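Histone-lysine N-methyltransferase, H3 lysine-9 specific SUVH6 (Arabidopsis thaliana, PDB 6A5K) transfers methyl groups from S-adenosylmethionine to histone H3 and, through its SRA domain, probably recognises DNA methylated in non-CG contexts. Local coordinates at residues P170-R175 / Y190-L195. The protein carries 1 engineered substitution. Residues are numbered along the deposited sequence; the frame is centred on the assembly and turned at random.
Sequences PVRVIR and YVYDGL
R175 and V191 face each other in an antiparallel hydrogen-bonded pair, R175 N to V191 O at 2.8 Å and V191 N to R175 O at 2.8 Å. Farther along, V173 stands opposite two residues: its O receives D193 N, while its N donates to G194 O in a nearly straight bond (169°). This beta bulge puts G194 at a positive phi of 103°, where a CB would collide with the preceding carbonyl, and glycine fits.

The charged link is R175 to D193. A bend at chi3 (60°) turns the guanidinium so that NE meets the syn lone pair of D193 OD2 at 2.9 Å, the two flat groups nearly coplanar. A water joins R175 NH2 to D193 OD1, closing a ring that steadies both ends. An alanine in place of R175 would probably leave the D193 carboxylate without its charge partner and loosen its orientation.

On the R172 and I174 face, van der Waals packing dominates: I174 CG2 rests on Y190 CB at 3.7 Å. R172 CG packs on L195 CD2 at 3.5 Å and, with CB, obliquely beside Y192 CE1, while the guanidinium hydrogen-bonds the carbonyls of I65, G67 and I89. G194 N sits above one Y192 ring face, offset toward the rim.

With strand 105-113 pairing in parallel beyond 171-176, this bulged antiparallel pair belongs to the mixed sheet of the SRA domain.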
# COMPACT_ATOMS: atom_id res chain seq x y z
N PRO A 170 10.33 -0.94 -27.74
CA PRO A 170 10.33 -1.28 -26.32
C PRO A 170 9.22 -2.26 -25.92
O PRO A 170 8.15 -2.30 -26.54
CB PRO A 170 10.14 0.08 -25.63
CG PRO A 170 9.36 0.88 -26.63
CD PRO A 170 9.90 0.45 -27.98
N VAL A 171 9.49 -3.04 -24.87
CA VAL A 171 8.53 -3.99 -24.33
C VAL A 171 8.41 -3.78 -22.82
O VAL A 171 9.42 -3.80 -22.11
CB VAL A 171 8.96 -5.46 -24.62
CG1 VAL A 171 7.98 -6.45 -23.98
CG2 VAL A 171 9.09 -5.71 -26.12
N ARG A 172 7.19 -3.57 -22.33
CA ARG A 172 7.00 -3.48 -20.88
C ARG A 172 7.10 -4.86 -20.25
O ARG A 172 6.45 -5.80 -20.69
CB ARG A 172 5.65 -2.84 -20.53
CG ARG A 172 5.56 -1.35 -20.83
CD ARG A 172 4.21 -0.76 -20.39
NE ARG A 172 3.09 -1.39 -21.07
CZ ARG A 172 2.69 -1.09 -22.31
NH1 ARG A 172 3.33 -0.17 -23.01
NH2 ARG A 172 1.65 -1.72 -22.84
N VAL A 173 7.90 -4.98 -19.20
CA VAL A 173 7.98 -6.25 -18.50
C VAL A 173 7.28 -6.17 -17.14
O VAL A 173 7.62 -5.34 -16.29
CB VAL A 173 9.44 -6.70 -18.31
CG1 VAL A 173 9.54 -7.85 -17.31
CG2 VAL A 173 10.04 -7.10 -19.65
N ILE A 174 6.26 -7.00 -16.97
CA ILE A 174 5.58 -7.17 -15.69
C ILE A 174 6.05 -8.50 -15.11
O ILE A 174 5.82 -9.57 -15.70
CB ILE A 174 4.04 -7.14 -15.81
CG1 ILE A 174 3.55 -5.78 -16.32
CG2 ILE A 174 3.37 -7.44 -14.48
CD1 ILE A 174 3.49 -5.67 -17.83
N ARG A 175 6.73 -8.44 -13.97
CA ARG A 175 7.29 -9.64 -13.37
C ARG A 175 6.35 -10.21 -12.32
O ARG A 175 5.91 -9.50 -11.41
CB ARG A 175 8.65 -9.32 -12.75
CG ARG A 175 9.35 -10.50 -12.09
CD ARG A 175 10.75 -10.11 -11.61
NE ARG A 175 10.71 -9.03 -10.62
CZ ARG A 175 10.41 -9.21 -9.33
NH1 ARG A 175 10.15 -10.42 -8.88
NH2 ARG A 175 10.39 -8.17 -8.50
N TYR A 190 2.46 -8.89 -8.77
CA TYR A 190 3.08 -8.48 -10.03
C TYR A 190 3.78 -7.15 -9.84
O TYR A 190 3.30 -6.28 -9.12
CB TYR A 190 2.02 -8.37 -11.14
CG TYR A 190 1.24 -9.64 -11.34
CD1 TYR A 190 0.04 -9.85 -10.68
CD2 TYR A 190 1.72 -10.63 -12.19
CE1 TYR A 190 -0.67 -11.03 -10.85
CE2 TYR A 190 1.02 -11.81 -12.37
CZ TYR A 190 -0.18 -12.00 -11.70
OH TYR A 190 -0.87 -13.18 -11.89
N VAL A 191 4.92 -6.99 -10.51
CA VAL A 191 5.70 -5.76 -10.42
C VAL A 191 6.07 -5.24 -11.81
O VAL A 191 6.58 -5.99 -12.65
CB VAL A 191 7.00 -5.98 -9.61
CG1 VAL A 191 7.78 -4.68 -9.46
CG2 VAL A 191 6.67 -6.57 -8.24
N TYR A 192 5.81 -3.96 -12.06
CA TYR A 192 6.26 -3.32 -13.29
C TYR A 192 7.76 -3.02 -13.23
O TYR A 192 8.20 -2.15 -12.47
CB TYR A 192 5.48 -2.03 -13.56
CG TYR A 192 5.96 -1.32 -14.81
CD1 TYR A 192 6.20 -2.03 -15.98
CD2 TYR A 192 6.22 0.04 -14.81
CE1 TYR A 192 6.66 -1.41 -17.12
CE2 TYR A 192 6.68 0.68 -15.95
CZ TYR A 192 6.90 -0.05 -17.09
OH TYR A 192 7.35 0.57 -18.23
N ASP A 193 8.55 -3.74 -14.04
CA ASP A 193 10.01 -3.63 -13.97
C ASP A 193 10.60 -2.74 -15.07
O ASP A 193 11.82 -2.57 -15.15
CB ASP A 193 10.64 -5.02 -14.02
CG ASP A 193 10.76 -5.66 -12.65
OD1 ASP A 193 10.60 -4.94 -11.63
OD2 ASP A 193 11.01 -6.88 -12.57
N GLY A 194 9.73 -2.16 -15.89
CA GLY A 194 10.17 -1.18 -16.86
C GLY A 194 10.26 -1.67 -18.29
O GLY A 194 9.66 -2.69 -18.67
N LEU A 195 11.03 -0.94 -19.09
CA LEU A 195 11.11 -1.18 -20.53
C LEU A 195 12.35 -1.97 -20.91
O LEU A 195 13.45 -1.72 -20.41
CB LEU A 195 11.10 0.15 -21.28
CG LEU A 195 9.86 1.02 -21.08
CD1 LEU A 195 9.98 2.30 -21.91
CD2 LEU A 195 8.61 0.26 -21.46
O HOH W 1 11.41 -5.60 -9.23